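Local coordinates for protein mosquitocidal toxin (Lysinibacillus sphaericus, PDB 2VSE) that kills mosquito larvae as a holotoxin, probably by ADP-ribosylating target proteins with its enzymatic domain while ricin-B-like lectin domains bind sugars, at residues 269-274 with 408-413; 365-370 with 403-408; 192-197 with 215-220. One frame throughout, in Å; residues are numbered along the deposited sequence.

The three contacts follow the chain from a sheet of the ADP-ribosyltransferase-like part into the first ricin-B-like lectin region. Contact 3 comes first in sequence and closes before contact 1 opens; contact 2 is nested inside the long loop that contact 1 closes. Contacts 1 and 2 lie about 15 Å apart between centres and share strand 406-410, with Ile408 common to both. Contacts 1 and 3, about 14 Å apart between centres, touch directly: Phe219 packs against Gln269, Ser271 and Tyr273, with Ser271 CB 3.5 Å from Phe219 CE2. Contacts 2 and 3 do not meet, their nearest atoms being about 8 Å apart. The seam between the two kinds of module therefore runs between contacts 1 and 3.

Contact 1: residues 269-274 with 408-413; sequences QNSEYQ and IEKTNY
Glu272 offers its carboxylate OE1 and its backbone O to the 408-413 segment, and each takes two bonds. OE1 accepts from Thr411 OG1 at 2.7 Å through the anti lone pair, and from the hydroxyl of Tyr413, OH to OE1 2.8 Å, which arrives from above the carboxylate plane. The chain reaches them because CG stands anti to the backbone N (chi1 -175°) and the rest runs on extended. The carbonyl O of Glu272 receives the in-plane ammonium of Lys410, NZ to O 3.1 Å, and a longer bond from the amide of Thr411. Lys410 folds back at chi2 to reach this carbonyl, and its NZ also bonds Thr411 O and a water. The ammonium NZ lies 4.9 Å from Glu272 OE1, too far for a salt bridge, though the opposite charges may help each other.

Beside this polar cluster, Ile408 CG2 lies over one face of the Tyr273 ring, 3.5 Å from CD1, while the Tyr273 hydroxyl bonds Gln269 O in its own segment. Gln274 and Glu409 form an antiparallel hydrogen-bonded pair, Gln274 N to Glu409 O measuring 2.8 Å. Further out, Lys308 also bonds Tyr413 OH, and Lys276 makes a salt bridge with Glu409. The pairing joins the first and last strands of a ricin-B-like beta-trefoil region: strand 271-277 runs between 309-314 and the outermost strand 406-410, and Phe219 of strand 217-219 packs on Tyr273.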
loop_
_atom_site.group_PDB
_atom_site.type_symbol
_atom_site.label_atom_id
_atom_site.label_comp_id
_atom_site.label_asym_id
_atom_site.label_seq_id
_atom_site.Cartn_x
_atom_site.Cartn_y
_atom_site.Cartn_z
ATOM N N GLN A 269 24.045 17.343 -7.011
ATOM C CA GLN A 269 23.111 18.169 -7.782
ATOM C C GLN A 269 22.764 19.426 -6.998
ATOM O O GLN A 269 22.618 19.354 -5.784
ATOM C CB GLN A 269 21.822 17.393 -8.088
ATOM C CG GLN A 269 21.965 16.256 -9.074
ATOM C CD GLN A 269 22.562 16.703 -10.409
ATOM O OE1 GLN A 269 21.980 17.522 -11.132
ATOM N NE2 GLN A 269 23.731 16.165 -10.733
ATOM N N ASN A 270 22.634 20.565 -7.690
ATOM C CA ASN A 270 22.278 21.843 -7.050
ATOM C C ASN A 270 20.915 21.768 -6.375
ATOM O O ASN A 270 19.896 21.670 -7.060
ATOM C CB ASN A 270 22.238 23.003 -8.060
ATOM C CG ASN A 270 23.578 23.286 -8.703
ATOM O OD1 ASN A 270 24.599 22.692 -8.349
ATOM N ND2 ASN A 270 23.582 24.203 -9.664
ATOM N N SER A 271 20.895 21.821 -5.044
ATOM C CA SER A 271 19.635 21.868 -4.301
ATOM C C SER A 271 19.817 22.165 -2.823
ATOM O O SER A 271 20.914 22.469 -2.369
ATOM C CB SER A 271 18.838 20.564 -4.468
ATOM O OG SER A 271 17.461 20.817 -4.302
ATOM N N GLU A 272 18.717 22.081 -2.082
ATOM C CA GLU A 272 18.745 22.272 -0.643
ATOM C C GLU A 272 19.055 20.961 0.067
ATOM O O GLU A 272 18.392 19.947 -0.169
ATOM C CB GLU A 272 17.412 22.822 -0.165
ATOM C CG GLU A 272 17.400 23.173 1.298
ATOM C CD GLU A 272 16.057 23.670 1.730
ATOM O OE1 GLU A 272 15.085 22.894 1.661
ATOM O OE2 GLU A 272 15.979 24.842 2.137
ATOM N N TYR A 273 20.055 21.002 0.941
ATOM C CA TYR A 273 20.502 19.834 1.676
ATOM C C TYR A 273 20.705 20.173 3.141
ATOM O O TYR A 273 20.819 21.349 3.512
ATOM C CB TYR A 273 21.842 19.350 1.127
ATOM C CG TYR A 273 21.814 18.854 -0.301
ATOM C CD1 TYR A 273 21.472 17.522 -0.597
ATOM C CD2 TYR A 273 22.153 19.696 -1.356
ATOM C CE1 TYR A 273 21.454 17.055 -1.897
ATOM C CE2 TYR A 273 22.131 19.236 -2.670
ATOM C CZ TYR A 273 21.783 17.916 -2.934
ATOM O OH TYR A 273 21.763 17.450 -4.231
ATOM N N GLN A 274 20.763 19.131 3.966
ATOM C CA GLN A 274 21.346 19.232 5.297
ATOM C C GLN A 274 22.649 18.435 5.327
ATOM O O GLN A 274 22.778 17.409 4.659
ATOM C CB GLN A 274 20.396 18.724 6.368
ATOM C CG GLN A 274 19.247 19.637 6.638
ATOM C CD GLN A 274 18.626 19.354 7.974
ATOM O OE1 GLN A 274 17.952 18.334 8.161
ATOM N NE2 GLN A 274 18.857 20.248 8.930
ATOM N N ILE A 408 25.330 14.041 3.133
ATOM C CA ILE A 408 24.668 15.134 2.438
ATOM C C ILE A 408 23.255 14.665 2.125
ATOM O O ILE A 408 23.044 13.897 1.182
ATOM C CB ILE A 408 25.412 15.533 1.152
ATOM C CG1 ILE A 408 26.851 15.945 1.491
ATOM C CG2 ILE A 408 24.682 16.681 0.438
ATOM C CD1 ILE A 408 27.741 16.160 0.298
ATOM N N GLU A 409 22.300 15.121 2.931
ATOM C CA GLU A 409 20.923 14.634 2.856
ATOM C C GLU A 409 19.990 15.641 2.192
ATOM O O GLU A 409 19.923 16.796 2.605
ATOM C CB GLU A 409 20.404 14.256 4.251
ATOM C CG GLU A 409 19.006 13.672 4.222
ATOM C CD GLU A 409 18.434 13.348 5.603
ATOM O OE1 GLU A 409 19.122 12.682 6.421
ATOM O OE2 GLU A 409 17.267 13.733 5.849
ATOM N N LYS A 410 19.264 15.181 1.176
ATOM C CA LYS A 410 18.292 16.009 0.469
ATOM C C LYS A 410 17.120 16.351 1.386
ATOM O O LYS A 410 16.548 15.467 2.010
ATOM C CB LYS A 410 17.784 15.293 -0.791
ATOM C CG LYS A 410 16.667 16.035 -1.533
ATOM C CD LYS A 410 17.175 17.330 -2.183
ATOM C CE LYS A 410 16.037 18.263 -2.588
ATOM N NZ LYS A 410 15.723 19.293 -1.534
ATOM N N THR A 411 16.765 17.630 1.473
ATOM C CA THR A 411 15.623 18.008 2.285
ATOM C C THR A 411 14.378 17.594 1.543
ATOM O O THR A 411 14.337 17.651 0.312
ATOM C CB THR A 411 15.569 19.514 2.604
ATOM O OG1 THR A 411 15.643 20.271 1.384
ATOM C CG2 THR A 411 16.708 19.911 3.536
ATOM N N ASN A 412 13.374 17.170 2.308
ATOM C CA ASN A 412 12.150 16.616 1.762
ATOM C C ASN A 412 10.989 16.882 2.714
ATOM O O ASN A 412 11.068 16.553 3.894
ATOM C CB ASN A 412 12.340 15.118 1.500
ATOM C CG ASN A 412 11.042 14.387 1.320
ATOM O OD1 ASN A 412 10.220 14.751 0.479
ATOM N ND2 ASN A 412 10.851 13.329 2.097
ATOM N N TYR A 413 9.908 17.456 2.194
ATOM C CA TYR A 413 8.825 17.951 3.037
ATOM C C TYR A 413 7.487 17.266 2.790
ATOM O O TYR A 413 6.724 17.033 3.734
ATOM C CB TYR A 413 8.681 19.470 2.881
ATOM C CG TYR A 413 9.976 20.189 3.150
ATOM C CD1 TYR A 413 10.419 20.393 4.463
ATOM C CD2 TYR A 413 10.784 20.626 2.100
ATOM C CE1 TYR A 413 11.607 21.024 4.717
ATOM C CE2 TYR A 413 11.981 21.254 2.348
ATOM C CZ TYR A 413 12.384 21.458 3.657
ATOM O OH TYR A 413 13.571 22.095 3.913
HETATM O O HOH W 1 14.620 21.731 -2.594
HETATM O O HOH W 2 17.420 16.460 5.701
#

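Contact 2: residues 365-370 with 403-408; sequences NGFYKF and SQEWLI
Tyr368 N to Trp406 O, at 2.8 Å and 171° about the hydrogen, is the shortest bond between the segments; Trp406 N returns a more bent one to Tyr368 O. Together they make a single antiparallel hydrogen-bonded bridge in the beta-trefoil of the ricin-B-like region, where strand 368-372 leans against the closing strand 406-410 at a steep angle. Between these strands the aromatic side chains fit together. Phe370 turns its edge to the face of the Trp406 five-membered ring, the planes 84° apart and the centroids 5.4 Å apart, an edge-to-face pair. Ile408 enters through its CG1 branch: CD1 sits over the Tyr368 ring in a CH-pi contact, 3.9 Å from the centroid, and also touches Phe370 CZ. With CG1 anti to the carbonyl carbon (chi1 -58°), that arm extends between the two rings.

Phe367 takes the other flank, its CE1 against Leu407 CD2, with Lys278 adding a cation-pi contact to the ring. The indole NE1 of Trp406 bonds Leu380 O, which helps to hold the ring that Phe370 meets. A water accepts from Phe370 N and probably donates to Gln404 O, linking the segments where the strands diverge. Lys369 bends at chi2 and chi3 to bring NZ within 2.9 Å of Gln404 OE1, in the amide plane and on a lone pair, an oxygen that also accepts from Asn399 N.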
loop_
_atom_site.group_PDB
_atom_site.type_symbol
_atom_site.label_atom_id
_atom_site.label_comp_id
_atom_site.label_asym_id
_atom_site.label_seq_id
_atom_site.Cartn_x
_atom_site.Cartn_y
_atom_site.Cartn_z
ATOM N N ASN A 365 32.806 3.863 1.917
ATOM C CA ASN A 365 31.565 3.548 2.646
ATOM C C ASN A 365 30.367 4.419 2.273
ATOM O O ASN A 365 29.258 4.180 2.755
ATOM C CB ASN A 365 31.764 3.559 4.172
ATOM C CG ASN A 365 33.159 3.125 4.591
ATOM O OD1 ASN A 365 34.092 3.934 4.603
ATOM N ND2 ASN A 365 33.307 1.848 4.952
ATOM N N GLY A 366 30.579 5.426 1.430
ATOM C CA GLY A 366 29.467 6.251 0.950
ATOM C C GLY A 366 29.188 7.501 1.769
ATOM O O GLY A 366 28.087 8.055 1.717
ATOM N N PHE A 367 30.187 7.942 2.527
ATOM C CA PHE A 367 30.131 9.220 3.232
ATOM C C PHE A 367 30.971 10.239 2.460
ATOM O O PHE A 367 31.780 9.855 1.613
ATOM C CB PHE A 367 30.629 9.068 4.675
ATOM C CG PHE A 367 29.783 8.150 5.518
ATOM C CD1 PHE A 367 28.753 8.660 6.315
ATOM C CD2 PHE A 367 30.008 6.773 5.518
ATOM C CE1 PHE A 367 27.965 7.815 7.094
ATOM C CE2 PHE A 367 29.221 5.921 6.294
ATOM C CZ PHE A 367 28.199 6.445 7.083
ATOM N N TYR A 368 30.778 11.526 2.748
ATOM C CA TYR A 368 31.469 12.603 2.025
ATOM C C TYR A 368 32.486 13.340 2.874
ATOM O O TYR A 368 32.235 13.630 4.044
ATOM C CB TYR A 368 30.463 13.612 1.461
ATOM C CG TYR A 368 29.535 13.010 0.440
ATOM C CD1 TYR A 368 29.881 12.982 -0.909
ATOM C CD2 TYR A 368 28.320 12.444 0.822
ATOM C CE1 TYR A 368 29.040 12.417 -1.855
ATOM C CE2 TYR A 368 27.473 11.886 -0.109
ATOM C CZ TYR A 368 27.837 11.873 -1.448
ATOM O OH TYR A 368 26.997 11.296 -2.387
ATOM N N LYS A 369 33.631 13.644 2.267
ATOM C CA LYS A 369 34.644 14.521 2.863
ATOM C C LYS A 369 34.662 15.857 2.117
ATOM O O LYS A 369 34.596 15.897 0.885
ATOM C CB LYS A 369 36.044 13.886 2.822
ATOM C CG LYS A 369 36.117 12.411 3.255
ATOM C CD LYS A 369 36.405 12.215 4.747
ATOM C CE LYS A 369 37.897 12.249 5.058
ATOM N NZ LYS A 369 38.248 11.453 6.275
ATOM N N PHE A 370 34.732 16.946 2.872
ATOM C CA PHE A 370 34.855 18.275 2.297
ATOM C C PHE A 370 36.298 18.734 2.480
ATOM O O PHE A 370 36.809 18.734 3.602
ATOM C CB PHE A 370 33.944 19.270 3.019
ATOM C CG PHE A 370 32.474 19.024 2.831
ATOM C CD1 PHE A 370 31.741 19.804 1.944
ATOM C CD2 PHE A 370 31.814 18.058 3.574
ATOM C CE1 PHE A 370 30.389 19.600 1.774
ATOM C CE2 PHE A 370 30.447 17.846 3.408
ATOM C CZ PHE A 370 29.734 18.617 2.507
ATOM N N SER A 403 34.629 12.183 12.569
ATOM C CA SER A 403 34.151 13.553 12.709
ATOM C C SER A 403 34.403 14.381 11.444
ATOM O O SER A 403 33.852 15.472 11.294
ATOM C CB SER A 403 34.767 14.224 13.938
ATOM O OG SER A 403 36.182 14.261 13.851
ATOM N N GLN A 404 35.235 13.875 10.536
ATOM C CA GLN A 404 35.413 14.556 9.245
ATOM C C GLN A 404 34.656 13.860 8.098
ATOM O O GLN A 404 34.814 14.208 6.919
ATOM C CB GLN A 404 36.901 14.856 8.912
ATOM C CG GLN A 404 37.804 13.651 8.694
ATOM C CD GLN A 404 39.275 14.021 8.461
ATOM O OE1 GLN A 404 39.946 13.422 7.617
ATOM N NE2 GLN A 404 39.779 14.997 9.216
ATOM N N GLU A 405 33.819 12.891 8.463
ATOM C CA GLU A 405 32.931 12.243 7.496
ATOM C C GLU A 405 31.507 12.782 7.651
ATOM O O GLU A 405 31.024 12.979 8.773
ATOM C CB GLU A 405 32.993 10.711 7.612
ATOM C CG GLU A 405 34.349 10.102 7.211
ATOM C CD GLU A 405 34.320 8.575 7.033
ATOM O OE1 GLU A 405 35.133 7.878 7.675
ATOM O OE2 GLU A 405 33.495 8.064 6.247
ATOM N N TRP A 406 30.849 13.041 6.523
ATOM C CA TRP A 406 29.528 13.675 6.529
ATOM C C TRP A 406 28.517 12.994 5.612
ATOM O O TRP A 406 28.892 12.361 4.615
ATOM C CB TRP A 406 29.634 15.145 6.114
ATOM C CG TRP A 406 30.611 15.946 6.918
ATOM C CD1 TRP A 406 31.961 16.039 6.716
ATOM C CD2 TRP A 406 30.317 16.772 8.047
ATOM N NE1 TRP A 406 32.522 16.866 7.651
ATOM C CE2 TRP A 406 31.537 17.336 8.479
ATOM C CE3 TRP A 406 29.143 17.097 8.732
ATOM C CZ2 TRP A 406 31.615 18.206 9.571
ATOM C CZ3 TRP A 406 29.224 17.957 9.823
ATOM C CH2 TRP A 406 30.455 18.500 10.230
ATOM N N LEU A 407 27.236 13.154 5.946
ATOM C CA LEU A 407 26.135 12.805 5.055
ATOM C C LEU A 407 25.557 14.076 4.440
ATOM O O LEU A 407 25.341 15.076 5.130
ATOM C CB LEU A 407 25.036 12.068 5.817
ATOM C CG LEU A 407 25.295 10.662 6.366
ATOM C CD1 LEU A 407 24.235 10.307 7.376
ATOM C CD2 LEU A 407 25.323 9.620 5.259
ATOM N N ILE A 408 25.330 14.041 3.133
ATOM C CA ILE A 408 24.668 15.134 2.438
ATOM C C ILE A 408 23.255 14.665 2.125
ATOM O O ILE A 408 23.044 13.897 1.182
ATOM C CB ILE A 408 25.412 15.533 1.152
ATOM C CG1 ILE A 408 26.851 15.945 1.491
ATOM C CG2 ILE A 408 24.682 16.681 0.438
ATOM C CD1 ILE A 408 27.741 16.160 0.298
HETATM O O HOH W 3 34.838 16.623 5.410
#

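Contact 3: residues 192-197 with 215-220; sequences VRIWIN and ISKVFW
Trp220 presents the edge of its indole to the face of Trp195 in an offset edge-to-face pair, with planes 75° apart and 5.7 Å between the Trp195 six-membered and Trp220 five-membered ring centroids. With CG anti to the backbone N (chi1 178°), the indole of Trp220 is placed so that its CD1 lies 3.9 Å from Trp195 CZ3. Val218 lies alongside Trp195, both side chains pointing the same way, and its CG2 touches CZ3 at 3.5 Å. The other methyl, CG1, meets the aliphatic part of Arg193 at CD, 3.5 Å away. Arg193 CD in turn covers one face of the Trp195 indole near its rim, so the methylenes, the valine and the two tryptophans form a continuous apolar row.

These residues sit on neighbouring parallel strands, 190-196 and 217-219, at one border of the mixed sheet in the ADP-ribosyltransferase-like part of the toxin. Backbone bonds alternate in direction along the pairing: Ile194 N to Ser216 O, Val218 N to Ile194 O, Ile196 N to Val218 O and Trp220 N to Ile196 O, the last at 2.8 Å and nearly straight.

On the reverse face, where Ile194, Ile196, Lys217 and Phe219 project, Ile196 slants across Phe219, its CG2 3.8 Å from Phe219 CE1, and its CD1 rests on Lys217 CD. Helix 74-80 packs against the tryptophan side: Phe78 meets Trp220 edge-to-face, and Asn75 bonds its NE1. The Trp195 NE1 is held by Glu185 of the adjoining strand 180-187, while His224 adds an edge-to-face ring.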
loop_
_atom_site.group_PDB
_atom_site.type_symbol
_atom_site.label_atom_id
_atom_site.label_comp_id
_atom_site.label_asym_id
_atom_site.label_seq_id
_atom_site.Cartn_x
_atom_site.Cartn_y
_atom_site.Cartn_z
ATOM N N VAL A 192 15.354 12.829 -22.322
ATOM C CA VAL A 192 15.376 14.295 -22.216
ATOM C C VAL A 192 15.626 14.835 -20.800
ATOM O O VAL A 192 16.078 15.964 -20.638
ATOM C CB VAL A 192 14.086 14.941 -22.805
ATOM C CG1 VAL A 192 14.000 14.691 -24.299
ATOM C CG2 VAL A 192 12.831 14.433 -22.088
ATOM N N ARG A 193 15.340 14.021 -19.787
ATOM C CA ARG A 193 15.373 14.450 -18.389
ATOM C C ARG A 193 15.516 13.258 -17.439
ATOM O O ARG A 193 15.016 12.164 -17.719
ATOM C CB ARG A 193 14.083 15.208 -18.044
ATOM C CG ARG A 193 14.168 16.049 -16.783
ATOM C CD ARG A 193 13.029 17.048 -16.670
ATOM N NE ARG A 193 13.163 18.180 -17.584
ATOM C CZ ARG A 193 12.266 18.501 -18.517
ATOM N NH1 ARG A 193 11.146 17.783 -18.653
ATOM N NH2 ARG A 193 12.483 19.545 -19.310
ATOM N N ILE A 194 16.208 13.475 -16.325
ATOM C CA ILE A 194 16.252 12.503 -15.247
ATOM C C ILE A 194 15.628 13.149 -14.017
ATOM O O ILE A 194 16.155 14.130 -13.479
ATOM C CB ILE A 194 17.681 12.016 -14.941
ATOM C CG1 ILE A 194 18.305 11.365 -16.181
ATOM C CG2 ILE A 194 17.670 11.033 -13.772
ATOM C CD1 ILE A 194 19.794 11.116 -16.067
ATOM N N TRP A 195 14.486 12.611 -13.601
ATOM C CA TRP A 195 13.740 13.142 -12.477
ATOM C C TRP A 195 14.190 12.433 -11.227
ATOM O O TRP A 195 14.355 11.219 -11.235
ATOM C CB TRP A 195 12.257 12.888 -12.665
ATOM C CG TRP A 195 11.627 13.709 -13.718
ATOM C CD1 TRP A 195 11.405 13.350 -15.009
ATOM C CD2 TRP A 195 11.116 15.040 -13.574
ATOM N NE1 TRP A 195 10.783 14.368 -15.683
ATOM C CE2 TRP A 195 10.600 15.423 -14.829
ATOM C CE3 TRP A 195 11.048 15.948 -12.507
ATOM C CZ2 TRP A 195 10.014 16.673 -15.050
ATOM C CZ3 TRP A 195 10.463 17.199 -12.730
ATOM C CH2 TRP A 195 9.957 17.546 -13.992
ATOM N N ILE A 196 14.386 13.192 -10.154
ATOM C CA ILE A 196 14.760 12.619 -8.864
ATOM C C ILE A 196 13.699 13.002 -7.841
ATOM O O ILE A 196 13.244 14.155 -7.814
ATOM C CB ILE A 196 16.169 13.079 -8.410
ATOM C CG1 ILE A 196 17.188 12.877 -9.545
ATOM C CG2 ILE A 196 16.611 12.331 -7.153
ATOM C CD1 ILE A 196 18.546 13.482 -9.276
ATOM N N ASN A 197 13.311 12.017 -7.022
ATOM C CA ASN A 197 12.231 12.121 -6.046
ATOM C C ASN A 197 12.762 12.373 -4.634
ATOM O O ASN A 197 13.267 11.454 -3.993
ATOM C CB ASN A 197 11.428 10.816 -6.052
ATOM C CG ASN A 197 10.276 10.828 -5.061
ATOM O OD1 ASN A 197 9.880 11.877 -4.558
ATOM N ND2 ASN A 197 9.723 9.655 -4.789
ATOM N N ILE A 215 22.607 15.423 -19.832
ATOM C CA ILE A 215 21.166 15.375 -19.629
ATOM C C ILE A 215 20.888 15.821 -18.199
ATOM O O ILE A 215 21.429 15.266 -17.243
ATOM C CB ILE A 215 20.578 13.985 -19.890
ATOM C CG1 ILE A 215 20.759 13.614 -21.364
ATOM C CG2 ILE A 215 19.106 13.958 -19.509
ATOM C CD1 ILE A 215 20.398 12.193 -21.686
ATOM N N SER A 216 20.050 16.840 -18.076
ATOM C CA SER A 216 19.815 17.494 -16.810
ATOM C C SER A 216 19.009 16.618 -15.835
ATOM O O SER A 216 18.095 15.894 -16.233
ATOM C CB SER A 216 19.122 18.840 -17.044
ATOM O OG SER A 216 17.756 18.650 -17.383
ATOM N N LYS A 217 19.391 16.687 -14.561
ATOM C CA LYS A 217 18.707 16.015 -13.475
ATOM C C LYS A 217 17.883 17.062 -12.755
ATOM O O LYS A 217 18.377 18.147 -12.483
ATOM C CB LYS A 217 19.712 15.405 -12.494
ATOM C CG LYS A 217 20.781 14.517 -13.121
ATOM C CD LYS A 217 21.206 13.425 -12.147
ATOM C CE LYS A 217 22.121 12.401 -12.807
ATOM N NZ LYS A 217 23.520 12.552 -12.366
ATOM N N VAL A 218 16.627 16.755 -12.454
ATOM C CA VAL A 218 15.815 17.691 -11.674
ATOM C C VAL A 218 15.068 17.058 -10.513
ATOM O O VAL A 218 14.505 15.975 -10.634
ATOM C CB VAL A 218 14.903 18.651 -12.545
ATOM C CG1 VAL A 218 14.914 18.297 -14.026
ATOM C CG2 VAL A 218 13.483 18.765 -11.985
ATOM N N PHE A 219 15.138 17.737 -9.371
ATOM C CA PHE A 219 14.425 17.358 -8.169
ATOM C C PHE A 219 12.953 17.736 -8.314
ATOM O O PHE A 219 12.599 18.908 -8.431
ATOM C CB PHE A 219 15.054 18.028 -6.938
ATOM C CG PHE A 219 16.372 17.432 -6.534
ATOM C CD1 PHE A 219 16.436 16.150 -6.000
ATOM C CD2 PHE A 219 17.548 18.153 -6.680
ATOM C CE1 PHE A 219 17.646 15.594 -5.619
ATOM C CE2 PHE A 219 18.772 17.603 -6.307
ATOM C CZ PHE A 219 18.821 16.323 -5.778
ATOM N N TRP A 220 12.107 16.718 -8.321
ATOM C CA TRP A 220 10.674 16.871 -8.509
ATOM C C TRP A 220 9.966 17.491 -7.300
ATOM O O TRP A 220 10.339 17.244 -6.150
ATOM C CB TRP A 220 10.084 15.493 -8.807
ATOM C CG TRP A 220 8.606 15.456 -8.987
ATOM C CD1 TRP A 220 7.921 15.656 -10.144
ATOM C CD2 TRP A 220 7.630 15.186 -7.981
ATOM N NE1 TRP A 220 6.574 15.537 -9.925
ATOM C CE2 TRP A 220 6.365 15.244 -8.604
ATOM C CE3 TRP A 220 7.698 14.912 -6.611
ATOM C CZ2 TRP A 220 5.170 15.038 -7.900
ATOM C CZ3 TRP A 220 6.513 14.701 -5.911
ATOM C CH2 TRP A 220 5.267 14.766 -6.560
#